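Local coordinates for protein O-methyltransferase (Burkholderia thailandensis, PDB 3MCZ) that probably transfers methyl groups from S-adenosylmethionine to oxygen atoms of acceptor molecules, working as a dimer of two-domain subunits, at residues Ala20-Val25 with Val29-Gln34; Lys48-Thr53 with His78-Leu83; Asp185-His190 with Lys236-Ala241; Gln196-His201 with Gly229-Phe234; Val252-Cys257 with Gly271-Leu276. All coordinates share one frame; numbering follows the deposited sequence.

Contact 1: residues Ala20-Val25 with Val29-Gln34; sequences AALTSV and VKLSDQ
V25 and V29 join through a backbone bond in the first turn of helix 25-33, while L22 folds back from the incoming chain to touch L31; the contact joins the N-terminal turn of a capped helix, and the chain leading into it, to the body of that helix in the dimerisation domain of an O-methyltransferase. The polar part of the contact is regular helical bonding. V29 N donates to V25 O over 3.0 Å, with a nearly straight N-H...O angle of 168°. Just before it, S24 occupies the N-cap position and its OG accepts from the backbone N of D27, so the start of the helix is stabilised by a side chain as well as by its own carbonyls.

The apolar part is small. With CG beside its backbone N (chi1 -62°), L22 crosses the side chain of L31 at about a right angle, and one methyl of each does the touching. L22 also covers D27 and L28 on the same helix, thus tying the irregular lead-in to the helix surface.

Across the dimer interface the second subunit comes close: its L85 packs on L22, its Y102 packs on V25, and its S38 OG bonds to L31 O. Within the chain, the apolar link closes where L22 CD1 meets L31 CD2 at 4.2 Å.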
# COMPACT_ATOMS: atom_id res chain seq x y z
N ALA A 20 -1.16 -17.29 -0.03
CA ALA A 20 -0.56 -15.95 0.07
C ALA A 20 -0.20 -15.62 1.54
O ALA A 20 -0.20 -14.46 1.92
CB ALA A 20 -1.53 -14.89 -0.46
N ALA A 21 0.10 -16.63 2.34
CA ALA A 21 0.29 -16.44 3.78
C ALA A 21 1.56 -15.62 4.08
O ALA A 21 2.60 -15.82 3.43
CB ALA A 21 0.36 -17.79 4.47
N LEU A 22 1.45 -14.69 5.04
CA LEU A 22 2.64 -14.05 5.65
C LEU A 22 3.26 -15.06 6.59
O LEU A 22 2.53 -15.76 7.30
CB LEU A 22 2.23 -12.83 6.46
CG LEU A 22 1.57 -11.74 5.64
CD1 LEU A 22 0.60 -10.98 6.52
CD2 LEU A 22 2.60 -10.81 5.03
N THR A 23 4.58 -15.18 6.58
CA THR A 23 5.22 -16.22 7.37
C THR A 23 6.43 -15.72 8.13
O THR A 23 7.20 -16.51 8.63
CB THR A 23 5.61 -17.45 6.50
OG1 THR A 23 6.54 -17.06 5.49
CG2 THR A 23 4.36 -18.07 5.85
N SER A 24 6.59 -14.40 8.24
CA SER A 24 7.71 -13.83 9.01
C SER A 24 7.29 -12.44 9.46
O SER A 24 6.48 -11.78 8.78
CB SER A 24 8.96 -13.73 8.14
OG SER A 24 8.79 -12.72 7.12
N VAL A 25 7.87 -11.99 10.57
CA VAL A 25 7.61 -10.66 11.09
C VAL A 25 8.11 -9.57 10.14
O VAL A 25 7.47 -8.52 10.02
CB VAL A 25 8.15 -10.43 12.52
CG1 VAL A 25 9.69 -10.42 12.57
CG2 VAL A 25 7.60 -9.12 13.10
N VAL A 29 5.74 -6.40 8.91
CA VAL A 29 6.05 -4.96 8.93
C VAL A 29 6.06 -4.38 7.51
O VAL A 29 5.61 -3.25 7.31
CB VAL A 29 7.40 -4.67 9.67
CG1 VAL A 29 7.84 -3.18 9.55
CG2 VAL A 29 7.24 -5.07 11.13
N LYS A 30 6.56 -5.13 6.53
CA LYS A 30 6.58 -4.68 5.14
C LYS A 30 5.15 -4.48 4.63
O LYS A 30 4.85 -3.46 4.02
CB LYS A 30 7.31 -5.67 4.22
CG LYS A 30 8.84 -5.58 4.33
CD LYS A 30 9.59 -6.72 3.56
CE LYS A 30 9.01 -6.97 2.17
NZ LYS A 30 8.81 -5.71 1.38
N LEU A 31 4.27 -5.41 4.96
CA LEU A 31 2.87 -5.30 4.55
C LEU A 31 2.19 -4.07 5.13
O LEU A 31 1.47 -3.38 4.42
CB LEU A 31 2.12 -6.55 4.88
CG LEU A 31 0.68 -6.59 4.32
CD1 LEU A 31 0.60 -7.57 3.16
CD2 LEU A 31 -0.25 -7.03 5.40
N SER A 32 2.42 -3.79 6.41
CA SER A 32 1.86 -2.63 7.08
C SER A 32 2.39 -1.32 6.51
O SER A 32 1.72 -0.28 6.60
CB SER A 32 2.17 -2.73 8.59
OG SER A 32 1.62 -1.67 9.31
N ASP A 33 3.56 -1.37 5.88
CA ASP A 33 4.28 -0.19 5.37
C ASP A 33 4.09 0.03 3.87
O ASP A 33 4.43 1.11 3.34
CB ASP A 33 5.79 -0.40 5.64
CG ASP A 33 6.64 0.78 5.20
OD1 ASP A 33 6.43 1.85 5.74
OD2 ASP A 33 7.52 0.64 4.30
N GLN A 34 3.58 -0.99 3.18
CA GLN A 34 3.65 -1.00 1.72
C GLN A 34 2.76 0.01 1.03
O GLN A 34 2.96 0.31 -0.16
CB GLN A 34 3.43 -2.41 1.20
CG GLN A 34 1.98 -2.91 1.28
CD GLN A 34 1.87 -4.32 0.81
OE1 GLN A 34 2.82 -5.08 0.95
NE2 GLN A 34 0.71 -4.69 0.24

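Contact 2: residues Lys48-Thr53 with His78-Leu83; sequences KLFDLT and HALAAL
L49 holds CG anti to its backbone N (chi1 178°), whereas F50 and L80 carry theirs beside the backbone N (chi1 -58° for F50); these choices turn all three side chains into the gap separating the short helix 49-52 from helix 70-82. There L49 and L80 reach toward each other tip to tip. Their L49 CD2 and L80 CD1 methyls lie only 3.3 Å apart, a value best treated as doubtful because L49 was modelled in two conformers. The same L80 CD1 methyl lies 4.2 Å from F50 CE1, approaching the ring at a slant, so one branch of L80 serves both partners.

This is the core of the dimerisation domain, a member of the helix-turn-helix clan. Other helices complete the enclosure: V62 and F66 of helix 59-66 cover L49, I40 of helix 35-46 lies on L80, and F50 packs on T99 and L103 of helix 97-103. Polar bonds fix the short helix from outside the apolar cluster, since N95 ND2 donates to F50 O and T53 OG1 pairs with N95 OD1.

Between the two segments the chemistry is purely apolar and therefore undirected: burial and shape, rather than bond angles, set how the helices meet.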
# COMPACT_ATOMS: atom_id res chain seq x y z
N LYS A 48 0.89 14.37 -13.25
CA LYS A 48 1.42 14.16 -14.61
C LYS A 48 2.93 14.47 -14.72
O LYS A 48 3.39 15.11 -15.67
CB LYS A 48 0.62 14.96 -15.66
CG LYS A 48 -0.88 14.68 -15.65
CD LYS A 48 -1.65 15.61 -16.60
CE LYS A 48 -3.14 15.23 -16.63
NZ LYS A 48 -3.82 15.56 -15.33
N LEU A 49 3.70 14.03 -13.73
CA LEU A 49 5.13 14.29 -13.71
C LEU A 49 5.82 13.65 -14.91
O LEU A 49 6.76 14.21 -15.49
CB LEU A 49 5.73 13.74 -12.41
CG LEU A 49 7.24 13.87 -12.21
CD1 LEU A 49 7.67 15.33 -12.16
CD2 LEU A 49 7.66 13.13 -10.94
N PHE A 50 5.35 12.47 -15.30
CA PHE A 50 6.03 11.69 -16.35
C PHE A 50 5.85 12.25 -17.77
O PHE A 50 6.58 11.85 -18.70
CB PHE A 50 5.59 10.24 -16.29
CG PHE A 50 5.86 9.59 -14.97
CD1 PHE A 50 7.15 9.47 -14.49
CD2 PHE A 50 4.81 9.08 -14.19
CE1 PHE A 50 7.40 8.85 -13.27
CE2 PHE A 50 5.05 8.46 -12.97
CZ PHE A 50 6.35 8.35 -12.51
N ASP A 51 4.90 13.16 -17.93
CA ASP A 51 4.75 13.88 -19.18
C ASP A 51 5.91 14.86 -19.33
O ASP A 51 6.38 15.08 -20.44
CB ASP A 51 3.41 14.63 -19.22
CG ASP A 51 2.24 13.72 -19.60
OD1 ASP A 51 2.30 12.50 -19.35
OD2 ASP A 51 1.26 14.24 -20.18
N LEU A 52 6.35 15.46 -18.22
CA LEU A 52 7.51 16.38 -18.26
C LEU A 52 8.81 15.64 -18.57
O LEU A 52 9.65 16.13 -19.34
CB LEU A 52 7.66 17.15 -16.95
CG LEU A 52 8.68 18.30 -16.96
CD1 LEU A 52 8.23 19.48 -17.85
CD2 LEU A 52 8.96 18.78 -15.54
N THR A 53 8.96 14.45 -17.99
CA THR A 53 10.18 13.67 -18.11
C THR A 53 10.20 12.75 -19.35
O THR A 53 11.02 11.85 -19.43
CB THR A 53 10.45 12.85 -16.79
OG1 THR A 53 9.28 12.11 -16.42
CG2 THR A 53 10.79 13.79 -15.64
N HIS A 78 14.94 10.91 -7.41
CA HIS A 78 15.78 9.77 -7.02
C HIS A 78 14.99 8.55 -6.61
O HIS A 78 15.29 7.45 -7.03
CB HIS A 78 16.81 10.21 -5.95
CG HIS A 78 17.90 11.07 -6.50
ND1 HIS A 78 18.15 12.34 -6.03
CD2 HIS A 78 18.81 10.84 -7.48
CE1 HIS A 78 19.17 12.86 -6.70
NE2 HIS A 78 19.57 11.98 -7.60
N ALA A 79 13.93 8.73 -5.82
CA ALA A 79 13.10 7.60 -5.44
C ALA A 79 12.37 6.97 -6.65
O ALA A 79 12.25 5.73 -6.73
CB ALA A 79 12.06 8.02 -4.34
N LEU A 80 11.91 7.81 -7.58
CA LEU A 80 11.30 7.32 -8.82
C LEU A 80 12.29 6.56 -9.71
O LEU A 80 11.94 5.53 -10.30
CB LEU A 80 10.67 8.46 -9.59
CG LEU A 80 9.45 9.10 -8.91
CD1 LEU A 80 8.97 10.32 -9.71
CD2 LEU A 80 8.29 8.03 -8.77
N ALA A 81 13.52 7.03 -9.76
CA ALA A 81 14.57 6.34 -10.50
C ALA A 81 14.85 4.95 -9.88
O ALA A 81 14.91 3.91 -10.58
CB ALA A 81 15.83 7.19 -10.54
N ALA A 82 14.96 4.93 -8.56
CA ALA A 82 15.18 3.70 -7.81
C ALA A 82 14.05 2.70 -8.02
O ALA A 82 14.30 1.50 -8.01
CB ALA A 82 15.35 3.99 -6.29
N LEU A 83 12.82 3.19 -8.15
CA LEU A 83 11.66 2.34 -8.50
C LEU A 83 11.67 1.75 -9.92
O LEU A 83 10.91 0.82 -10.20
CB LEU A 83 10.35 3.09 -8.22
CG LEU A 83 9.88 3.19 -6.77
CD1 LEU A 83 8.73 4.15 -6.60
CD2 LEU A 83 9.49 1.81 -6.20

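Contact 3: residues Asp185-His190 with Lys236-Ala241; sequences DLAGGH and KNLLDA
N237 O is gripped by two donors, the backbone N of D240 at 3.0 Å and the side-chain ND2 of N243, and this closes the type I turn from which L238 reaches L186 and A187. The side chain of N237 reinforces the turn: its OD1 accepts from L239 N at 3.0 Å, an Asx turn in which the donor stands well above the amide plane.

Held in this way, L238 brings its forked end to the other segment. CG lies beside the backbone N (chi1 -62°), and the two methyls divide the work. L238 CD1 rests 4.0 Å from A187 CB and 4.1 Å from L186 CB, while L238 CD2 meets L186 CD2 at 3.9 Å.

A187, with positive phi, is the third residue of a type II turn from D185 to G188. This bend opens the glycine-rich loop after the first strand of the Rossmann-like domain, which in methyltransferases of this class commonly forms part of the S-adenosylmethionine site.

In the sheet, strand 182-186 runs between strands 205-210 and 251-255, while the 236-241 loop leaves edge strand 231-235; L238 is backed by F244, and L239 leans on E265 and V269 of helix 263-275.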
# COMPACT_ATOMS: atom_id res chain seq x y z
N ASP A 185 -26.83 -8.49 -22.89
CA ASP A 185 -25.72 -8.24 -21.93
C ASP A 185 -26.32 -7.58 -20.67
O ASP A 185 -26.66 -6.38 -20.65
CB ASP A 185 -24.67 -7.31 -22.59
CG ASP A 185 -23.31 -7.30 -21.88
OD1 ASP A 185 -23.05 -8.14 -20.97
OD2 ASP A 185 -22.47 -6.43 -22.26
N LEU A 186 -26.45 -8.37 -19.62
CA LEU A 186 -27.10 -7.94 -18.40
C LEU A 186 -26.07 -7.20 -17.51
O LEU A 186 -25.00 -7.71 -17.23
CB LEU A 186 -27.72 -9.13 -17.66
CG LEU A 186 -28.86 -9.91 -18.36
CD1 LEU A 186 -29.14 -11.21 -17.57
CD2 LEU A 186 -30.14 -9.08 -18.56
N ALA A 187 -26.40 -5.98 -17.09
CA ALA A 187 -25.45 -5.22 -16.29
C ALA A 187 -24.22 -4.95 -17.15
O ALA A 187 -23.08 -4.93 -16.66
CB ALA A 187 -25.04 -6.00 -15.01
N GLY A 188 -24.46 -4.76 -18.45
CA GLY A 188 -23.39 -4.75 -19.44
C GLY A 188 -22.44 -3.58 -19.28
O GLY A 188 -21.28 -3.64 -19.71
N GLY A 189 -22.95 -2.49 -18.69
CA GLY A 189 -22.12 -1.35 -18.27
C GLY A 189 -21.41 -0.68 -19.41
O GLY A 189 -22.05 -0.15 -20.33
N HIS A 190 -20.07 -0.70 -19.34
CA HIS A 190 -19.24 -0.11 -20.40
C HIS A 190 -19.54 -0.78 -21.74
O HIS A 190 -19.61 -0.12 -22.79
CB HIS A 190 -17.75 -0.18 -20.06
CG HIS A 190 -17.29 -1.51 -19.55
ND1 HIS A 190 -17.00 -2.56 -20.38
CD2 HIS A 190 -17.07 -1.95 -18.28
CE1 HIS A 190 -16.62 -3.60 -19.65
NE2 HIS A 190 -16.67 -3.26 -18.38
N LYS A 236 -32.78 -1.17 -16.96
CA LYS A 236 -33.42 -2.32 -16.30
C LYS A 236 -32.85 -2.56 -14.91
O LYS A 236 -31.65 -2.37 -14.67
CB LYS A 236 -33.25 -3.59 -17.16
CG LYS A 236 -34.55 -4.15 -17.82
CD LYS A 236 -34.70 -3.81 -19.25
CE LYS A 236 -35.55 -4.85 -20.03
NZ LYS A 236 -36.99 -4.82 -19.83
N ASN A 237 -33.73 -2.96 -13.99
CA ASN A 237 -33.34 -3.41 -12.66
C ASN A 237 -33.36 -4.92 -12.66
O ASN A 237 -34.42 -5.54 -12.74
CB ASN A 237 -34.30 -2.89 -11.58
CG ASN A 237 -33.87 -3.27 -10.16
OD1 ASN A 237 -32.93 -4.04 -9.95
ND2 ASN A 237 -34.54 -2.70 -9.18
N LEU A 238 -32.18 -5.51 -12.56
CA LEU A 238 -32.05 -6.96 -12.66
C LEU A 238 -32.69 -7.70 -11.48
O LEU A 238 -32.98 -8.87 -11.57
CB LEU A 238 -30.58 -7.35 -12.76
CG LEU A 238 -29.75 -6.86 -13.95
CD1 LEU A 238 -28.46 -7.66 -13.92
CD2 LEU A 238 -30.49 -7.02 -15.27
N LEU A 239 -32.93 -6.99 -10.39
CA LEU A 239 -33.65 -7.58 -9.24
C LEU A 239 -35.18 -7.60 -9.37
O LEU A 239 -35.87 -8.19 -8.55
CB LEU A 239 -33.24 -6.85 -7.95
CG LEU A 239 -31.80 -7.15 -7.56
CD1 LEU A 239 -31.35 -6.29 -6.36
CD2 LEU A 239 -31.72 -8.64 -7.24
N ASP A 240 -35.73 -6.97 -10.40
CA ASP A 240 -37.17 -6.91 -10.59
C ASP A 240 -37.60 -7.93 -11.62
O ASP A 240 -37.30 -7.78 -12.79
CB ASP A 240 -37.56 -5.50 -11.04
CG ASP A 240 -39.06 -5.29 -11.08
OD1 ASP A 240 -39.85 -6.20 -10.73
OD2 ASP A 240 -39.45 -4.17 -11.45
N ALA A 241 -38.29 -8.98 -11.18
CA ALA A 241 -38.65 -10.07 -12.08
C ALA A 241 -39.45 -9.62 -13.27
O ALA A 241 -39.33 -10.18 -14.35
CB ALA A 241 -39.41 -11.16 -11.34

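Contact 4: residues Gln196-His201 with Gly229-Phe234; sequences QVLRRH and GRVEFF
An arginine that clasps the C-terminal end of a helix marks this contact, set in the Rossmann-like domain where helix 192-200 meets the start of the sheet's edge strand 231-235. R230 sends its guanidinium to the backbone carbonyls that the last helical turn presents. R230 NH2 donates to L198 O over 3.0 Å at an angle of 141°, tilted from the carbonyl plane, and R230 NH1 adds a weak bond to the same oxygen. L198 O also accepts from H201 N, 3.2 Å away, and this donor and R230 NH2 arrive from opposite faces of the carbonyl plane. A further weak bond joins R230 NH2 to H201 O at 3.0 Å, this oxygen lying at the guanidinium edge.

A water extends the grip by donating to R199 O at 2.9 Å and accepting from R230 NH1 at 3.0 Å. The strongest partner of R230 NH2 is outside the two segments, L204 O, so the group is pinned from several directions; the carbonyl-rich helix end would probably favour its positive charge.

A bend at chi3 (60°) turns the arginine tip toward the helix. L198 and R230 slide past each other in opposite directions, and L198 CB covers one guanidinium face, 3.7 Å from R230 NH2. L198 also lies against V231, although their modelled separation is too short to be trusted.

Around this joint, V231 continues onto I208 of strand 205-210 and I222 of helix 215-224, H201 NE2 bonds to S172 O, and Q196 and V197 carry the helix against helix 150-172.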
# COMPACT_ATOMS: atom_id res chain seq x y z
N GLN A 196 -17.41 -6.19 -28.69
CA GLN A 196 -16.38 -6.98 -29.34
C GLN A 196 -16.97 -8.25 -29.93
O GLN A 196 -16.52 -8.71 -30.98
CB GLN A 196 -15.25 -7.31 -28.36
CG GLN A 196 -14.27 -6.18 -28.17
CD GLN A 196 -13.05 -6.33 -29.04
OE1 GLN A 196 -11.97 -6.69 -28.56
NE2 GLN A 196 -13.20 -6.09 -30.33
N VAL A 197 -17.96 -8.81 -29.26
CA VAL A 197 -18.69 -9.99 -29.74
C VAL A 197 -19.40 -9.62 -31.06
O VAL A 197 -19.27 -10.32 -32.03
CB VAL A 197 -19.72 -10.50 -28.69
CG1 VAL A 197 -20.65 -11.55 -29.32
CG2 VAL A 197 -19.00 -11.11 -27.43
N LEU A 198 -20.12 -8.49 -31.09
CA LEU A 198 -20.83 -8.09 -32.32
C LEU A 198 -19.86 -7.80 -33.48
O LEU A 198 -20.17 -8.13 -34.62
CB LEU A 198 -21.77 -6.91 -32.06
CG LEU A 198 -23.23 -7.26 -31.67
CD1 LEU A 198 -23.29 -8.43 -30.68
CD2 LEU A 198 -24.00 -6.03 -31.14
N ARG A 199 -18.69 -7.24 -33.20
CA ARG A 199 -17.73 -6.90 -34.26
C ARG A 199 -17.30 -8.12 -35.03
O ARG A 199 -17.19 -8.10 -36.25
CB ARG A 199 -16.48 -6.26 -33.67
CG ARG A 199 -16.64 -4.79 -33.29
CD ARG A 199 -15.59 -3.90 -33.98
NE ARG A 199 -14.50 -3.53 -33.07
CZ ARG A 199 -13.36 -4.20 -32.92
NH1 ARG A 199 -12.46 -3.75 -32.05
NH2 ARG A 199 -13.09 -5.31 -33.64
N ARG A 200 -17.11 -9.19 -34.27
CA ARG A 200 -16.58 -10.44 -34.76
C ARG A 200 -17.66 -11.30 -35.44
O ARG A 200 -17.34 -12.19 -36.24
CB ARG A 200 -15.98 -11.17 -33.56
CG ARG A 200 -15.82 -12.60 -33.75
CD ARG A 200 -14.56 -13.12 -33.17
NE ARG A 200 -14.09 -14.28 -33.92
CZ ARG A 200 -13.09 -15.06 -33.49
NH1 ARG A 200 -12.72 -16.11 -34.22
NH2 ARG A 200 -12.46 -14.78 -32.34
N HIS A 201 -18.91 -11.05 -35.10
CA HIS A 201 -20.04 -11.88 -35.52
C HIS A 201 -21.12 -11.01 -36.15
O HIS A 201 -22.06 -10.58 -35.47
CB HIS A 201 -20.60 -12.66 -34.31
CG HIS A 201 -19.63 -13.64 -33.71
ND1 HIS A 201 -19.35 -14.87 -34.28
CD2 HIS A 201 -18.86 -13.56 -32.60
CE1 HIS A 201 -18.47 -15.51 -33.52
NE2 HIS A 201 -18.15 -14.73 -32.51
N GLY A 229 -26.78 0.68 -35.33
CA GLY A 229 -28.02 -0.03 -35.65
C GLY A 229 -28.10 -1.46 -35.15
O GLY A 229 -29.03 -2.17 -35.51
N ARG A 230 -27.15 -1.91 -34.33
CA ARG A 230 -27.13 -3.33 -33.94
C ARG A 230 -27.32 -3.58 -32.45
O ARG A 230 -27.51 -4.74 -32.03
CB ARG A 230 -25.83 -3.96 -34.42
CG ARG A 230 -25.75 -3.97 -35.96
CD ARG A 230 -24.43 -4.53 -36.43
NE ARG A 230 -24.26 -5.89 -35.95
CZ ARG A 230 -23.10 -6.55 -35.91
NH1 ARG A 230 -21.96 -5.96 -36.27
NH2 ARG A 230 -23.08 -7.78 -35.45
N VAL A 231 -27.24 -2.50 -31.65
CA VAL A 231 -27.34 -2.56 -30.19
C VAL A 231 -28.37 -1.56 -29.72
O VAL A 231 -28.45 -0.43 -30.24
CB VAL A 231 -25.97 -2.29 -29.49
CG1 VAL A 231 -26.06 -2.50 -27.98
CG2 VAL A 231 -24.91 -3.21 -30.01
N GLU A 232 -29.21 -1.98 -28.78
CA GLU A 232 -30.11 -1.05 -28.07
C GLU A 232 -29.79 -1.09 -26.57
O GLU A 232 -29.54 -2.16 -26.02
CB GLU A 232 -31.57 -1.47 -28.20
CG GLU A 232 -32.27 -1.24 -29.48
CD GLU A 232 -33.81 -1.24 -29.28
OE1 GLU A 232 -34.36 -0.25 -28.72
OE2 GLU A 232 -34.46 -2.23 -29.70
N PHE A 233 -29.85 0.08 -25.92
CA PHE A 233 -29.68 0.16 -24.47
C PHE A 233 -31.03 0.22 -23.78
O PHE A 233 -31.90 0.93 -24.22
CB PHE A 233 -28.91 1.41 -24.07
CG PHE A 233 -28.62 1.49 -22.59
CD1 PHE A 233 -29.51 2.08 -21.71
CD2 PHE A 233 -27.46 0.95 -22.08
CE1 PHE A 233 -29.25 2.15 -20.35
CE2 PHE A 233 -27.18 1.00 -20.72
CZ PHE A 233 -28.08 1.61 -19.85
N PHE A 234 -31.18 -0.54 -22.70
CA PHE A 234 -32.42 -0.59 -21.92
C PHE A 234 -32.09 -0.37 -20.47
O PHE A 234 -31.24 -1.07 -19.91
CB PHE A 234 -33.08 -1.95 -22.02
CG PHE A 234 -33.71 -2.21 -23.33
CD1 PHE A 234 -32.93 -2.61 -24.42
CD2 PHE A 234 -35.07 -2.04 -23.50
CE1 PHE A 234 -33.51 -2.85 -25.65
CE2 PHE A 234 -35.67 -2.27 -24.74
CZ PHE A 234 -34.88 -2.68 -25.83
O HOH W 1 -19.32 -6.60 -37.45

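Contact 5: residues Val252-Cys257 with Gly271-Leu276; sequences VMLNDC and GHAAGL
V252 forms a forked bump that fits against the last turn of helix 263-275, between the backbone of A273 and the side chain of L276. Its two branches take different places. V252 CG1 stands anti to the backbone N and settles 3.8 Å from A273 O, with L276 CD1 a little farther off at 4.1 Å. V252 CG2 presses on the base of the leucine, 3.7 Å from L276 CB, and the two side chains cross at about a right angle, so that a branch of the valine meets each end of L276.

The reverse fit is made by a single methyl. A273 CB projects from the helix into the shallow dip along the strand between V252 and L254, 4.2 Å from V252 CG1 and 4.0 Å from L254 CD1. Strand and helix here are successive elements of the Rossmann-like domain: strand 251-255 leads into helix 263-275, which then returns to strand 281-288, a beta-alpha-beta unit whose two strands are parallel neighbours.

The small size of A273 allows close approach of the helix to the sheet, and the dip is walled on two sides by adjacent strands, L186 from 182-186 and L283 from 281-288 both packing on A273. On the other face of the strand, the selenomethionine M253 points away from this helix and lies against L194 of helix 192-200. Next to A273, A274 faces away from the strand and packs on A329 and L331, and A274 O accepts from R348 NH2.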
# COMPACT_ATOMS: atom_id res chain seq x y z
N VAL A 252 -27.20 -14.93 -23.37
CA VAL A 252 -27.44 -13.96 -22.32
C VAL A 252 -26.16 -13.91 -21.50
O VAL A 252 -25.61 -14.94 -21.16
CB VAL A 252 -28.66 -14.37 -21.43
CG1 VAL A 252 -28.86 -13.41 -20.25
CG2 VAL A 252 -29.93 -14.51 -22.32
N MSE A 253 -25.66 -12.71 -21.18
CA MSE A 253 -24.39 -12.62 -20.47
C MSE A 253 -24.56 -11.89 -19.14
O MSE A 253 -25.23 -10.88 -19.09
CB MSE A 253 -23.36 -11.89 -21.33
CG MSE A 253 -23.19 -12.43 -22.70
SE MSE A 253 -21.66 -11.74 -23.64
CE MSE A 253 -22.26 -10.01 -23.96
N LEU A 254 -23.89 -12.42 -18.13
CA LEU A 254 -23.72 -11.83 -16.81
C LEU A 254 -22.22 -11.79 -16.54
O LEU A 254 -21.68 -12.70 -15.91
CB LEU A 254 -24.34 -12.73 -15.75
CG LEU A 254 -25.79 -12.56 -15.37
CD1 LEU A 254 -26.18 -13.72 -14.44
CD2 LEU A 254 -26.09 -11.16 -14.69
N ASN A 255 -21.53 -10.76 -17.00
CA ASN A 255 -20.07 -10.80 -16.98
C ASN A 255 -19.53 -9.98 -15.83
O ASN A 255 -19.78 -8.78 -15.78
CB ASN A 255 -19.52 -10.26 -18.30
CG ASN A 255 -19.80 -11.20 -19.46
OD1 ASN A 255 -20.09 -10.74 -20.57
ND2 ASN A 255 -19.75 -12.50 -19.20
N ASP A 256 -18.86 -10.64 -14.87
CA ASP A 256 -18.07 -9.97 -13.84
C ASP A 256 -18.93 -8.96 -13.09
O ASP A 256 -18.51 -7.82 -12.89
CB ASP A 256 -16.87 -9.28 -14.53
CG ASP A 256 -15.71 -8.93 -13.59
OD1 ASP A 256 -15.56 -9.52 -12.51
OD2 ASP A 256 -14.90 -8.05 -14.01
N CYS A 257 -20.13 -9.40 -12.66
CA CYS A 257 -21.12 -8.54 -11.98
C CYS A 257 -21.90 -9.21 -10.85
O CYS A 257 -22.58 -8.51 -10.08
CB CYS A 257 -22.13 -7.98 -12.98
SG CYS A 257 -23.13 -9.29 -13.80
N GLY A 271 -31.45 -16.96 -11.97
CA GLY A 271 -32.70 -17.50 -12.46
C GLY A 271 -33.41 -16.69 -13.54
O GLY A 271 -33.90 -17.25 -14.53
N HIS A 272 -33.48 -15.39 -13.35
CA HIS A 272 -34.10 -14.51 -14.32
C HIS A 272 -33.31 -14.55 -15.63
O HIS A 272 -33.90 -14.60 -16.72
CB HIS A 272 -34.10 -13.08 -13.80
CG HIS A 272 -34.98 -12.87 -12.60
ND1 HIS A 272 -34.74 -11.87 -11.69
CD2 HIS A 272 -36.07 -13.52 -12.17
CE1 HIS A 272 -35.65 -11.92 -10.73
NE2 HIS A 272 -36.46 -12.93 -10.99
N ALA A 273 -32.00 -14.52 -15.51
CA ALA A 273 -31.10 -14.54 -16.66
C ALA A 273 -31.31 -15.81 -17.46
O ALA A 273 -31.42 -15.77 -18.70
CB ALA A 273 -29.63 -14.44 -16.23
N ALA A 274 -31.34 -16.92 -16.74
CA ALA A 274 -31.51 -18.22 -17.36
C ALA A 274 -32.86 -18.24 -18.11
O ALA A 274 -32.94 -18.78 -19.20
CB ALA A 274 -31.44 -19.30 -16.33
N GLY A 275 -33.90 -17.66 -17.51
CA GLY A 275 -35.22 -17.62 -18.15
C GLY A 275 -35.21 -16.89 -19.51
O GLY A 275 -36.06 -17.15 -20.36
N LEU A 276 -34.24 -16.00 -19.72
CA LEU A 276 -34.15 -15.29 -21.01
C LEU A 276 -33.54 -16.14 -22.13
O LEU A 276 -33.67 -15.78 -23.31
CB LEU A 276 -33.32 -14.02 -20.87
CG LEU A 276 -33.80 -12.85 -20.01
CD1 LEU A 276 -32.67 -11.87 -19.94
CD2 LEU A 276 -35.01 -12.24 -20.67

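How the contacts relate
Contacts 1 and 2 belong to the dimerisation domain and both touch the second subunit, whereas contacts 3, 4 and 5 serve one mixed sheet in the methyltransferase domain, with no other chain reaching them. Contacts 2, 3 and 5 are buried and meet through apolar groups; contacts 1 and 4, only partly buried, add bonds to backbone carbonyls, at the start of one helix and at the end of another. Contacts 3 and 5, with centres about 9 Å apart, touch directly: strands 182-186 and 251-255 are sheet neighbours, joined by a probable hydrogen bond from L186 N to M253 O. Contact 4 holds the edge of that same sheet, about 16 Å from contact 3 between centres.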